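Local structure of 27kDa outer membrane protein (Silicibacter pomeroyi, 3GYK) at residues Ser7-Pro12 / Ser147-Asp152; Val27-Tyr32 / Gln138-Asn143; Tyr58-Ile63 / Arg73-Ala78. The protein probably works as a thiol-disulfide oxidoreductase of the DsbA-like family, this chain being its thioredoxin-like domain. One frame throughout, in Å; residues are numbered along the deposited sequence.

Contact 1. Residues Ser7-Pro12 / Ser147-Asp152; sequences SLFNDP and SFVVED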
ATOM      1  N   SER A   7      15.574   3.528  -1.399  0.50 13.25           N
ATOM      2  CA  SER A   7      14.810   2.280  -1.228  0.50 11.75           C
ATOM      3  C   SER A   7      13.368   2.547  -0.837  0.50 11.88           C
ATOM      4  O   SER A   7      12.472   1.802  -1.236  0.50 11.75           O
ATOM      5  CB  SER A   7      15.441   1.383  -0.167  0.50 12.24           C
ATOM      6  OG  SER A   7      16.811   1.214  -0.427  0.50  8.98           O
ATOM      7  N   LEU A   8      13.144   3.599  -0.047  1.00 11.20           N
ATOM      8  CA  LEU A   8      11.796   3.862   0.451  1.00 11.86           C
ATOM      9  C   LEU A   8      10.951   4.614  -0.562  1.00 11.42           C
ATOM     10  O   LEU A   8       9.763   4.322  -0.744  1.00 12.33           O
ATOM     11  CB  LEU A   8      11.816   4.636   1.765  1.00 12.20           C
ATOM     12  CG  LEU A   8      12.152   3.766   2.979  1.00 16.42           C
ATOM     13  CD1 LEU A   8      12.409   4.661   4.164  1.00 19.22           C
ATOM     14  CD2 LEU A   8      11.006   2.787   3.255  1.00 20.32           C
ATOM     15  N   PHE A   9      11.558   5.603  -1.201  1.00 11.36           N
ATOM     16  CA  PHE A   9      10.750   6.542  -1.962  1.00 12.22           C
ATOM     17  C   PHE A   9      10.902   6.391  -3.461  1.00 13.00           C
ATOM     18  O   PHE A   9      10.033   6.885  -4.204  1.00 14.72           O
ATOM     19  CB  PHE A   9      11.089   7.983  -1.566  1.00 12.55           C
ATOM     20  CG  PHE A   9      10.915   8.296  -0.076  1.00 13.66           C
ATOM     21  CD1 PHE A   9       9.924   7.695   0.686  1.00 14.92           C
ATOM     22  CD2 PHE A   9      11.733   9.251   0.530  1.00 19.66           C
ATOM     23  CE1 PHE A   9       9.776   8.004   2.045  1.00 17.79           C
ATOM     24  CE2 PHE A   9      11.587   9.573   1.894  1.00 19.10           C
ATOM     25  CZ  PHE A   9      10.614   8.940   2.644  1.00 15.39           C
ATOM     26  N   ASN A  10      11.969   5.732  -3.923  1.00 11.31           N
ATOM     27  CA  ASN A  10      12.218   5.654  -5.373  1.00 11.77           C
ATOM     28  C   ASN A  10      12.312   4.244  -5.967  1.00 10.97           C
ATOM     29  O   ASN A  10      13.017   4.008  -6.956  1.00 11.30           O
ATOM     30  CB  ASN A  10      13.453   6.460  -5.714  1.00 12.60           C
ATOM     31  CG  ASN A  10      13.287   7.938  -5.385  1.00 15.81           C
ATOM     32  OD1 ASN A  10      14.154   8.531  -4.760  1.00 24.97           O
ATOM     33  ND2 ASN A  10      12.179   8.540  -5.826  1.00 19.38           N
ATOM     34  N   ASP A  11      11.598   3.310  -5.364  1.00  9.14           N
ATOM     35  CA  ASP A  11      11.581   1.933  -5.858  1.00  9.08           C
ATOM     36  C   ASP A  11      10.547   1.795  -6.998  1.00  8.78           C
ATOM     37  O   ASP A  11       9.338   1.981  -6.771  1.00  9.34           O
ATOM     38  CB  ASP A  11      11.199   1.029  -4.662  1.00  9.79           C
ATOM     39  CG  ASP A  11      11.175  -0.447  -5.022  1.00 10.52           C
ATOM     40  OD1 ASP A  11      11.207  -0.753  -6.228  1.00  9.93           O
ATOM     41  OD2 ASP A  11      11.086  -1.276  -4.081  1.00 11.87           O
ATOM     42  N   PRO A  12      11.001   1.462  -8.216  1.00  9.01           N
ATOM     43  CA  PRO A  12      10.029   1.377  -9.331  1.00 10.45           C
ATOM     44  C   PRO A  12       9.003   0.260  -9.184  1.00 11.00           C
ATOM     45  O   PRO A  12       7.951   0.299  -9.854  1.00 13.15           O
ATOM     46  CB  PRO A  12      10.911   1.130 -10.555  1.00 10.55           C
ATOM     47  CG  PRO A  12      12.206   0.719 -10.037  1.00 12.45           C
ATOM     48  CD  PRO A  12      12.382   1.256  -8.665  1.00  8.84           C
ATOM     49  N   SER A 147       1.700   0.435   9.176  1.00 10.20           N
ATOM     50  CA  SER A 147       2.804   1.316   9.612  1.00  9.66           C
ATOM     51  C   SER A 147       3.103   2.312   8.491  1.00 10.26           C
ATOM     52  O   SER A 147       2.985   1.990   7.306  1.00 10.49           O
ATOM     53  CB  SER A 147       4.071   0.524   9.944  1.00 10.34           C
ATOM     54  OG  SER A 147       3.920  -0.286  11.109  1.00  9.32           O
ATOM     55  N   PHE A 148       3.498   3.522   8.875  1.00 10.00           N
ATOM     56  CA  PHE A 148       3.723   4.586   7.903  1.00 10.50           C
ATOM     57  C   PHE A 148       5.119   5.193   8.035  1.00  9.99           C
ATOM     58  O   PHE A 148       5.718   5.225   9.107  1.00 10.59           O
ATOM     59  CB  PHE A 148       2.700   5.723   8.099  1.00  9.83           C
ATOM     60  CG  PHE A 148       1.273   5.313   7.852  1.00 10.30           C
ATOM     61  CD1 PHE A 148       0.711   5.437   6.588  1.00 10.80           C
ATOM     62  CD2 PHE A 148       0.482   4.851   8.899  1.00 10.26           C
ATOM     63  CE1 PHE A 148      -0.651   5.074   6.354  1.00 11.05           C
ATOM     64  CE2 PHE A 148      -0.855   4.475   8.681  1.00 11.53           C
ATOM     65  CZ  PHE A 148      -1.420   4.584   7.388  1.00 12.70           C
ATOM     66  N   VAL A 149       5.606   5.717   6.914  1.00 10.88           N
ATOM     67  CA  VAL A 149       6.768   6.613   6.907  1.00  9.74           C
ATOM     68  C   VAL A 149       6.239   7.906   6.331  1.00 10.14           C
ATOM     69  O   VAL A 149       5.489   7.887   5.346  1.00 10.77           O
ATOM     70  CB  VAL A 149       7.890   6.094   5.946  1.00  9.76           C
ATOM     71  CG1 VAL A 149       9.082   7.058   5.917  1.00 10.41           C
ATOM     72  CG2 VAL A 149       8.355   4.681   6.342  1.00 11.07           C
ATOM     73  N   VAL A 150       6.595   9.034   6.943  1.00 10.28           N
ATOM     74  CA  VAL A 150       6.228  10.337   6.397  1.00 10.57           C
ATOM     75  C   VAL A 150       7.540  11.112   6.291  1.00 10.14           C
ATOM     76  O   VAL A 150       8.020  11.664   7.296  1.00 10.90           O
ATOM     77  CB  VAL A 150       5.224  11.128   7.279  1.00 10.01           C
ATOM     78  CG1 VAL A 150       4.856  12.496   6.592  1.00 10.63           C
ATOM     79  CG2 VAL A 150       3.966  10.264   7.564  1.00 10.67           C
ATOM     80  N   GLU A 151       8.120  11.115   5.083  1.00 11.27           N
ATOM     81  CA  GLU A 151       9.463  11.693   4.832  1.00 11.04           C
ATOM     82  C   GLU A 151      10.447  11.060   5.819  1.00 11.75           C
ATOM     83  O   GLU A 151      10.630   9.861   5.789  1.00 11.45           O
ATOM     84  CB  GLU A 151       9.500  13.230   4.914  1.00 12.63           C
ATOM     85  CG  GLU A 151       9.097  13.977   3.676  1.00 15.16           C
ATOM     86  CD  GLU A 151       9.862  13.586   2.409  1.00 11.83           C
ATOM     87  OE1 GLU A 151      11.051  13.916   2.283  1.00 13.02           O
ATOM     88  OE2 GLU A 151       9.237  13.023   1.513  1.00 13.63           O
ATOM     89  N   ASP A 152      11.044  11.861   6.699  1.00 12.49           N
ATOM     90  CA  ASP A 152      12.067  11.327   7.610  1.00 13.90           C
ATOM     91  C   ASP A 152      11.490  10.681   8.864  1.00 13.60           C
ATOM     92  O   ASP A 152      12.242  10.085   9.642  1.00 15.46           O
ATOM     93  CB  ASP A 152      13.046  12.417   8.015  1.00 14.85           C
ATOM     94  CG  ASP A 152      13.926  12.861   6.875  1.00 17.28           C
ATOM     95  OD1 ASP A 152      14.218  12.069   5.972  1.00 21.44           O
ATOM     96  OD2 ASP A 152      14.358  14.019   6.911  1.00 23.69           O
TER
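Phe9 and Leu8, on the last turn of the N-terminal helix 3-9, pack against Val149 and Glu151 in a buried, mainly apolar contact where the end of that helix lies over strand 147-150, on the face of the central sheet that helix 124-140 also covers. Phe9 does most of the work, and with the rim of its ring: CE1 reaches CG1 of Val149 at 4.0 Å, while CZ comes within 3.3 Å of the backbone O of Glu151. That carbonyl oxygen lies in the plane of the ring, facing the slightly positive C-H edge, so an aromatic residue suits a place beside a polar backbone atom. Val149 turns CG1 to the helix by setting it anti to its backbone N (chi1 178°), and the same methyl meets Leu8 CD1 more distantly at 4.5 Å. A beta-branched valine suits an extended strand and gives an apolar methyl to the helix side. The Glu151 side chain starts away from the helix but bends back at chi2, bringing OE2 to 4.2 Å from Phe9 CE2. The carboxylate is occupied beyond the ring: OE2 accepts from Thr25 N, and OE1 forms a salt bridge with Arg5. With phi at 53°, Glu151 takes up a conformation more often left to glycine, and together with Asp152 it has the backbone angles of a type II' turn, the tight reversal of a beta-hairpin joining strands 147-150 and 153-155.

Contact 2. Residues Val27-Tyr32 / Gln138-Asn143; sequences VEFFDY and QKLGFN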
ATOM      1  N   VAL A  27       4.715   6.638   3.001  1.00 10.17           N
ATOM      2  CA  VAL A  27       4.729   5.221   2.636  1.00 10.42           C
ATOM      3  C   VAL A  27       3.798   4.478   3.583  1.00 10.07           C
ATOM      4  O   VAL A  27       3.868   4.707   4.785  1.00 11.11           O
ATOM      5  CB  VAL A  27       6.156   4.630   2.782  1.00 11.07           C
ATOM      6  CG1 VAL A  27       6.164   3.172   2.354  1.00 10.47           C
ATOM      7  CG2 VAL A  27       7.173   5.458   1.933  1.00  9.65           C
ATOM      8  N   GLU A  28       2.944   3.587   3.068  1.00  9.83           N
ATOM      9  CA  GLU A  28       2.109   2.774   3.962  1.00 10.13           C
ATOM     10  C   GLU A  28       2.444   1.305   3.728  1.00 10.47           C
ATOM     11  O   GLU A  28       2.551   0.863   2.575  1.00 11.53           O
ATOM     12  CB  GLU A  28       0.614   2.978   3.655  1.00  9.92           C
ATOM     13  CG  GLU A  28      -0.265   2.185   4.650  1.00 12.21           C
ATOM     14  CD  GLU A  28      -1.774   2.269   4.392  1.00 13.95           C
ATOM     15  OE1 GLU A  28      -2.203   3.015   3.490  1.00 14.29           O
ATOM     16  OE2 GLU A  28      -2.526   1.522   5.098  1.00 15.80           O
ATOM     17  N   PHE A  29       2.617   0.570   4.828  1.00  9.81           N
ATOM     18  CA  PHE A  29       2.788  -0.888   4.802  1.00 10.00           C
ATOM     19  C   PHE A  29       1.448  -1.453   5.270  1.00  9.45           C
ATOM     20  O   PHE A  29       0.954  -1.088   6.353  1.00 11.18           O
ATOM     21  CB  PHE A  29       3.856  -1.298   5.821  1.00  8.89           C
ATOM     22  CG  PHE A  29       5.298  -0.997   5.399  1.00 10.30           C
ATOM     23  CD1 PHE A  29       6.197  -2.038   5.139  1.00  9.75           C
ATOM     24  CD2 PHE A  29       5.767   0.334   5.330  1.00 10.86           C
ATOM     25  CE1 PHE A  29       7.527  -1.784   4.789  1.00 10.80           C
ATOM     26  CE2 PHE A  29       7.104   0.606   4.988  1.00 10.13           C
ATOM     27  CZ  PHE A  29       7.982  -0.440   4.698  1.00  9.28           C
ATOM     28  N   PHE A  30       0.864  -2.374   4.507  1.00 10.27           N
ATOM     29  CA  PHE A  30      -0.493  -2.821   4.846  1.00  9.69           C
ATOM     30  C   PHE A  30      -0.766  -4.266   4.404  1.00 10.02           C
ATOM     31  O   PHE A  30      -0.004  -4.846   3.610  1.00  9.47           O
ATOM     32  CB  PHE A  30      -1.533  -1.897   4.162  1.00  9.98           C
ATOM     33  CG  PHE A  30      -1.367  -1.825   2.669  1.00 10.94           C
ATOM     34  CD1 PHE A  30      -1.883  -2.820   1.853  1.00 10.80           C
ATOM     35  CD2 PHE A  30      -0.638  -0.776   2.085  1.00 13.26           C
ATOM     36  CE1 PHE A  30      -1.710  -2.777   0.469  1.00 14.38           C
ATOM     37  CE2 PHE A  30      -0.440  -0.740   0.691  1.00 14.76           C
ATOM     38  CZ  PHE A  30      -0.988  -1.731  -0.110  1.00 14.95           C
ATOM     39  N   ASP A  31      -1.875  -4.803   4.938  1.00 10.48           N
ATOM     40  CA  ASP A  31      -2.338  -6.189   4.684  1.00 10.63           C
ATOM     41  C   ASP A  31      -3.849  -6.059   4.515  1.00 10.18           C
ATOM     42  O   ASP A  31      -4.507  -5.380   5.317  1.00  9.46           O
ATOM     43  CB  ASP A  31      -1.958  -7.052   5.906  1.00 10.71           C
ATOM     44  CG  ASP A  31      -2.424  -8.503   5.804  1.00 11.62           C
ATOM     45  OD1 ASP A  31      -3.648  -8.722   5.647  1.00 11.70           O
ATOM     46  OD2 ASP A  31      -1.567  -9.413   5.933  1.00 11.60           O
ATOM     47  N   TYR A  32      -4.401  -6.707   3.479  1.00  9.93           N
ATOM     48  CA  TYR A  32      -5.832  -6.560   3.154  1.00  9.29           C
ATOM     49  C   TYR A  32      -6.794  -7.146   4.183  1.00  9.29           C
ATOM     50  O   TYR A  32      -7.966  -6.838   4.135  1.00  8.26           O
ATOM     51  CB  TYR A  32      -6.175  -7.078   1.729  1.00  9.46           C
ATOM     52  CG  TYR A  32      -5.544  -6.221   0.663  1.00 10.51           C
ATOM     53  CD1 TYR A  32      -6.067  -4.950   0.365  1.00 10.84           C
ATOM     54  CD2 TYR A  32      -4.417  -6.661  -0.031  1.00 10.26           C
ATOM     55  CE1 TYR A  32      -5.455  -4.117  -0.603  1.00 12.35           C
ATOM     56  CE2 TYR A  32      -3.798  -5.843  -1.018  1.00 11.00           C
ATOM     57  CZ  TYR A  32      -4.325  -4.584  -1.292  1.00 11.73           C
ATOM     58  OH  TYR A  32      -3.690  -3.795  -2.232  1.00 10.97           O
ATOM     59  N   GLN A 138      11.486  -4.787   8.526  1.00  8.90           N
ATOM     60  CA  GLN A 138      12.419  -5.173   9.581  1.00  9.65           C
ATOM     61  C   GLN A 138      13.397  -4.032   9.843  1.00  9.27           C
ATOM     62  O   GLN A 138      13.705  -3.728  11.001  1.00  8.58           O
ATOM     63  CB  GLN A 138      13.161  -6.480   9.273  1.00  9.72           C
ATOM     64  CG  GLN A 138      14.233  -6.837  10.338  1.00 13.23           C
ATOM     65  CD  GLN A 138      14.557  -8.307  10.415  1.00 19.98           C
ATOM     66  OE1 GLN A 138      13.684  -9.152  10.267  1.00 24.44           O
ATOM     67  NE2 GLN A 138      15.824  -8.624  10.666  1.00 21.32           N
ATOM     68  N   LYS A 139      13.848  -3.382   8.770  1.00  8.43           N
ATOM     69  CA  LYS A 139      14.854  -2.310   8.889  1.00  8.58           C
ATOM     70  C   LYS A 139      14.287  -1.154   9.733  1.00  7.97           C
ATOM     71  O   LYS A 139      15.012  -0.574  10.583  1.00  7.94           O
ATOM     72  CB  LYS A 139      15.219  -1.811   7.485  1.00 10.17           C
ATOM     73  CG  LYS A 139      16.283  -0.681   7.448  1.00 11.77           C
ATOM     74  CD  LYS A 139      17.670  -1.221   7.750  1.00 18.31           C
ATOM     75  CE  LYS A 139      18.734  -0.134   7.664  1.00 20.68           C
ATOM     76  NZ  LYS A 139      19.887  -0.427   8.580  1.00 22.84           N
ATOM     77  N   LEU A 140      13.006  -0.869   9.525  1.00  7.92           N
ATOM     78  CA  LEU A 140      12.335   0.306  10.144  1.00  9.51           C
ATOM     79  C   LEU A 140      11.781  -0.001  11.539  1.00  9.80           C
ATOM     80  O   LEU A 140      11.278   0.903  12.194  1.00 10.14           O
ATOM     81  CB  LEU A 140      11.225   0.832   9.237  1.00  9.52           C
ATOM     82  CG  LEU A 140      11.748   1.333   7.877  1.00 10.25           C
ATOM     83  CD1 LEU A 140      10.569   1.660   6.960  1.00 13.42           C
ATOM     84  CD2 LEU A 140      12.739   2.502   8.072  1.00 11.80           C
ATOM     85  N   GLY A 141      11.850  -1.270  11.957  1.00  8.79           N
ATOM     86  CA  GLY A 141      11.330  -1.710  13.261  1.00  9.52           C
ATOM     87  C   GLY A 141       9.801  -1.868  13.293  1.00 10.04           C
ATOM     88  O   GLY A 141       9.202  -1.800  14.367  1.00 10.78           O
ATOM     89  N   PHE A 142       9.160  -2.075  12.147  1.00  8.84           N
ATOM     90  CA  PHE A 142       7.713  -2.240  12.117  1.00  9.24           C
ATOM     91  C   PHE A 142       7.349  -3.670  12.501  1.00  9.37           C
ATOM     92  O   PHE A 142       7.888  -4.651  11.927  1.00 10.00           O
ATOM     93  CB  PHE A 142       7.142  -1.927  10.730  1.00  9.33           C
ATOM     94  CG  PHE A 142       7.329  -0.485  10.295  1.00 10.39           C
ATOM     95  CD1 PHE A 142       7.582   0.547  11.240  1.00 10.46           C
ATOM     96  CD2 PHE A 142       7.238  -0.162   8.953  1.00 10.30           C
ATOM     97  CE1 PHE A 142       7.728   1.882  10.833  1.00 11.05           C
ATOM     98  CE2 PHE A 142       7.378   1.168   8.534  1.00 12.26           C
ATOM     99  CZ  PHE A 142       7.607   2.195   9.478  1.00 12.50           C
ATOM    100  N   ASN A 143       6.433  -3.793  13.457  1.00  8.24           N
ATOM    101  CA  ASN A 143       6.084  -5.109  14.001  1.00  8.17           C
ATOM    102  C   ASN A 143       4.786  -5.614  13.391  1.00  8.78           C
ATOM    103  O   ASN A 143       4.431  -6.757  13.595  1.00  9.79           O
ATOM    104  CB  ASN A 143       5.880  -5.004  15.526  1.00  7.79           C
ATOM    105  CG  ASN A 143       5.800  -6.353  16.192  1.00  9.80           C
ATOM    106  OD1 ASN A 143       6.742  -7.152  16.148  1.00 11.82           O
ATOM    107  ND2 ASN A 143       4.657  -6.626  16.825  1.00  9.38           N
TER
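The edge of the Phe142 ring meets the face of Phe29 in a T-shaped pair, linking strand 24-30 to the residues just past helix 124-140. This is the tight part of the contact: the ring centroids are 5.2 Å apart with planes at 81°, and Phe142 CE2 approaches Phe29 CE2 to 3.6 Å. Phe142 CD2 stands 3.9 Å above the Phe29 plane, over its centre, so the slightly positive C-H edge points into the pi cloud. Phe29 has its CG anti to the carbonyl carbon (chi1 -75°), which carries the ring off the strand towards the helix end. Phe142 is itself backed by Leu140, whose CB covers the centre of one of its faces. On the looser side, Leu140 is only partly buried and offers a single methyl, CD1, obliquely to Phe29 CZ at 4.0 Å. Beyond it the chain reaches solvent at Gln138, Lys139 and Gly141. Replacing Phe29 with an alanine would probably leave the edge of Phe142 without its aromatic face and open a gap beneath Leu140 CD1. Phenylalanine suits both places, one ring giving a face and the other an edge to fill the gap between the strand and the end of the helix. Gly141, with its positive phi, fits the reversal that closes the helix, and its N bonds back to Gln138 O: the Schellman motif by which helix 124-140 ends before the chain returns to the sheet.

Contact 3. Residues Tyr58-Ile63 / Arg73-Ala78; sequences YREWPI and RAALAA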
ATOM      1  N   TYR A  58       3.199   2.608  -1.802  1.00 10.51           N
ATOM      2  CA  TYR A  58       2.629   1.433  -1.141  1.00 11.95           C
ATOM      3  C   TYR A  58       3.599   0.270  -1.019  1.00 12.37           C
ATOM      4  O   TYR A  58       4.251  -0.119  -2.012  1.00 12.08           O
ATOM      5  CB  TYR A  58       1.392   0.978  -1.910  1.00 11.95           C
ATOM      6  CG  TYR A  58       0.119   1.720  -1.568  1.00 13.99           C
ATOM      7  CD1 TYR A  58       0.078   2.685  -0.561  1.00 17.03           C
ATOM      8  CD2 TYR A  58      -1.056   1.400  -2.209  1.00 15.41           C
ATOM      9  CE1 TYR A  58      -1.130   3.321  -0.211  1.00 16.79           C
ATOM     10  CE2 TYR A  58      -2.254   2.031  -1.877  1.00 16.66           C
ATOM     11  CZ  TYR A  58      -2.285   2.977  -0.876  1.00 16.37           C
ATOM     12  OH  TYR A  58      -3.476   3.592  -0.568  1.00 17.87           O
ATOM     13  N   ARG A  59       3.676  -0.300   0.189  1.00 10.90           N
ATOM     14  CA  ARG A  59       4.381  -1.546   0.414  1.00 10.46           C
ATOM     15  C   ARG A  59       3.335  -2.603   0.811  1.00 10.51           C
ATOM     16  O   ARG A  59       2.742  -2.554   1.919  1.00 11.31           O
ATOM     17  CB  ARG A  59       5.402  -1.430   1.569  1.00 11.08           C
ATOM     18  CG  ARG A  59       6.583  -0.438   1.347  1.00  9.84           C
ATOM     19  CD  ARG A  59       7.330  -0.597   0.005  1.00 12.38           C
ATOM     20  NE  ARG A  59       7.636  -1.977  -0.378  1.00 12.58           N
ATOM     21  CZ  ARG A  59       8.485  -2.287  -1.354  1.00 10.16           C
ATOM     22  NH1 ARG A  59       9.148  -1.293  -1.995  1.00  8.85           N
ATOM     23  NH2 ARG A  59       8.642  -3.564  -1.736  1.00  9.50           N
ATOM     24  N   GLU A  60       3.112  -3.541  -0.091  1.00  9.73           N
ATOM     25  CA  GLU A  60       2.253  -4.687   0.220  1.00  9.72           C
ATOM     26  C   GLU A  60       3.049  -5.564   1.150  1.00  9.93           C
ATOM     27  O   GLU A  60       4.126  -6.063   0.780  1.00 10.65           O
ATOM     28  CB  GLU A  60       1.928  -5.433  -1.080  1.00 10.70           C
ATOM     29  CG  GLU A  60       1.143  -4.600  -2.074  1.00 11.24           C
ATOM     30  CD  GLU A  60      -0.383  -4.810  -1.920  1.00 11.34           C
ATOM     31  OE1 GLU A  60      -0.788  -5.666  -1.104  1.00 12.51           O
ATOM     32  OE2 GLU A  60      -1.156  -4.136  -2.640  1.00 13.72           O
ATOM     33  N   TRP A  61       2.531  -5.750   2.369  1.00 10.58           N
ATOM     34  CA  TRP A  61       3.224  -6.528   3.395  1.00 10.48           C
ATOM     35  C   TRP A  61       2.248  -7.543   3.983  1.00 10.46           C
ATOM     36  O   TRP A  61       1.698  -7.354   5.083  1.00  9.49           O
ATOM     37  CB  TRP A  61       3.795  -5.596   4.477  1.00 10.61           C
ATOM     38  CG  TRP A  61       4.695  -6.291   5.450  1.00 10.74           C
ATOM     39  CD1 TRP A  61       5.449  -7.422   5.224  1.00 10.87           C
ATOM     40  CD2 TRP A  61       4.932  -5.922   6.816  1.00 11.17           C
ATOM     41  NE1 TRP A  61       6.129  -7.777   6.367  1.00 12.35           N
ATOM     42  CE2 TRP A  61       5.838  -6.873   7.352  1.00 11.13           C
ATOM     43  CE3 TRP A  61       4.481  -4.867   7.635  1.00 10.24           C
ATOM     44  CZ2 TRP A  61       6.277  -6.831   8.680  1.00 11.78           C
ATOM     45  CZ3 TRP A  61       4.927  -4.832   8.974  1.00 10.67           C
ATOM     46  CH2 TRP A  61       5.807  -5.792   9.467  1.00 11.30           C
ATOM     47  N   PRO A  62       1.967  -8.605   3.202  1.00 11.04           N
ATOM     48  CA  PRO A  62       1.009  -9.620   3.660  1.00  9.71           C
ATOM     49  C   PRO A  62       1.606 -10.457   4.814  1.00 10.29           C
ATOM     50  O   PRO A  62       2.619 -11.144   4.634  1.00 11.86           O
ATOM     51  CB  PRO A  62       0.768 -10.459   2.403  1.00  9.08           C
ATOM     52  CG  PRO A  62       2.087 -10.326   1.603  1.00 10.06           C
ATOM     53  CD  PRO A  62       2.393  -8.834   1.799  1.00  9.71           C
ATOM     54  N   ILE A  63       0.989 -10.357   5.983  1.00 10.26           N
ATOM     55  CA  ILE A  63       1.501 -10.998   7.208  1.00 10.33           C
ATOM     56  C   ILE A  63       0.435 -11.764   7.974  1.00  9.99           C
ATOM     57  O   ILE A  63       0.746 -12.421   8.952  1.00  9.48           O
ATOM     58  CB  ILE A  63       2.231  -9.965   8.140  1.00 11.40           C
ATOM     59  CG1 ILE A  63       1.298  -8.812   8.526  1.00 11.77           C
ATOM     60  CG2 ILE A  63       3.536  -9.438   7.449  1.00 11.18           C
ATOM     61  CD1 ILE A  63       1.879  -7.812   9.581  1.00 13.25           C
ATOM     62  N   ARG A  73      -0.572 -10.577  -3.731  0.50 10.32           N
ATOM     63  CA  ARG A  73      -0.103 -11.008  -5.056  0.50 10.11           C
ATOM     64  C   ARG A  73      -1.055 -10.517  -6.150  0.50 10.26           C
ATOM     65  O   ARG A  73      -0.616  -9.985  -7.182  0.50  9.64           O
ATOM     66  CB  ARG A  73       0.059 -12.532  -5.125  0.50 11.21           C
ATOM     67  CG  ARG A  73       1.170 -13.025  -4.201  0.50 11.79           C
ATOM     68  CD  ARG A  73       1.520 -14.467  -4.455  0.50 14.34           C
ATOM     69  NE  ARG A  73       2.823 -14.727  -3.867  0.50 16.63           N
ATOM     70  CZ  ARG A  73       3.971 -14.625  -4.533  0.50 17.29           C
ATOM     71  NH1 ARG A  73       3.970 -14.314  -5.824  0.50 17.33           N
ATOM     72  NH2 ARG A  73       5.116 -14.855  -3.911  0.50 17.28           N
ATOM     73  N   ALA A  74      -2.353 -10.675  -5.894  1.00  9.37           N
ATOM     74  CA  ALA A  74      -3.395 -10.298  -6.868  1.00  9.80           C
ATOM     75  C   ALA A  74      -3.326  -8.796  -7.140  1.00 10.01           C
ATOM     76  O   ALA A  74      -3.382  -8.362  -8.293  1.00 10.18           O
ATOM     77  CB  ALA A  74      -4.741 -10.655  -6.329  1.00 10.24           C
ATOM     78  N   ALA A  75      -3.204  -8.011  -6.072  1.00 10.01           N
ATOM     79  CA  ALA A  75      -3.134  -6.568  -6.219  1.00  9.83           C
ATOM     80  C   ALA A  75      -1.920  -6.179  -7.057  1.00  9.91           C
ATOM     81  O   ALA A  75      -2.054  -5.411  -8.016  1.00  9.96           O
ATOM     82  CB  ALA A  75      -3.107  -5.872  -4.818  1.00  9.81           C
ATOM     83  N   LEU A  76      -0.747  -6.712  -6.724  1.00  9.75           N
ATOM     84  CA  LEU A  76       0.459  -6.383  -7.494  1.00  9.82           C
ATOM     85  C   LEU A  76       0.304  -6.829  -8.943  1.00  9.78           C
ATOM     86  O   LEU A  76       0.719  -6.101  -9.848  1.00  9.75           O
ATOM     87  CB  LEU A  76       1.712  -7.008  -6.870  1.00  9.84           C
ATOM     88  CG  LEU A  76       2.091  -6.385  -5.515  1.00 10.75           C
ATOM     89  CD1 LEU A  76       3.077  -7.291  -4.730  1.00 12.34           C
ATOM     90  CD2 LEU A  76       2.639  -4.940  -5.701  1.00 11.27           C
ATOM     91  N   ALA A  77      -0.291  -8.011  -9.168  1.00  9.36           N
ATOM     92  CA  ALA A  77      -0.557  -8.465 -10.542  1.00  9.08           C
ATOM     93  C   ALA A  77      -1.475  -7.514 -11.327  1.00  9.59           C
ATOM     94  O   ALA A  77      -1.354  -7.407 -12.559  1.00 10.27           O
ATOM     95  CB  ALA A  77      -1.137  -9.921 -10.568  1.00  8.37           C
ATOM     96  N   ALA A  78      -2.393  -6.839 -10.632  1.00  9.55           N
ATOM     97  CA  ALA A  78      -3.327  -5.927 -11.296  1.00 10.21           C
ATOM     98  C   ALA A  78      -2.624  -4.739 -11.964  1.00 11.08           C
ATOM     99  O   ALA A  78      -3.205  -4.071 -12.835  1.00 10.80           O
ATOM    100  CB  ALA A  78      -4.404  -5.432 -10.326  1.00 10.29           C
TER
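Glu60 meets helix 66-77 with both halves of its side chain, the aliphatic part on Leu76 and the carboxylate on Ala75. Its CG lies 3.9 Å from CD2 of Leu76, the two side chains sliding past one another in opposite directions, and 4.0 Å from Leu76 CG. One carboxylate oxygen, OE2, sits 3.4 Å from the CB of Ala75; the small methyl of alanine lets the carboxylate come this close to the helix. The bend at chi2 (-93°) turns the carboxylate across the helix, towards Ala75, instead of letting the chain run straight out. Leucine suits its place by lying beside methylene carbons, not beside charge. The next shell explains how a carboxylate can be buried here: OE2 is hydrogen-bonded to the hydroxyls of Tyr32 and Tyr84, which are likely to limit the carboxylate's rotation. The backbone of Glu60 is held as well, its N by His129 NE2 and its O by the hydroxyl of Ser133, both on helix 124-140. Elsewhere round the helix, Ala74 and Ala78 touch Phe87 of helix 84-92, small residues that let two helices come close, while Arg73 is salt-bridged to Asp69. Contact residues thus sit where the end of strand 54-60, beside strand 24-30, runs between helix 66-77 and helix 124-140, with helix 84-92 packed beside helix 66-77 on the same face of the sheet.

Overall arrangement
All three contacts are buried, contact 3 lying nearest the centre of the chain and contacts 1 and 2 somewhat further out. They are tied to one sheet but not to one face. Phe29 and Val149 of contacts 2 and 1 look to the side covered by helices 3-9 and 124-140, and the strands bearing them are neighbours, with Val149 O hydrogen-bonded to Val27 N at 2.8 Å. Glu60 of contact 3 faces the opposite side, towards helix 66-77. Chemistry follows: contacts 1 and 2 rely on aromatic and aliphatic packing, whereas contact 3 buries a carboxylate whose OE2 is hydrogen-bonded to the hydroxyl of Tyr32 from contact 2. Asp11 and Arg59 add a salt bridge joining contacts 1 and 3.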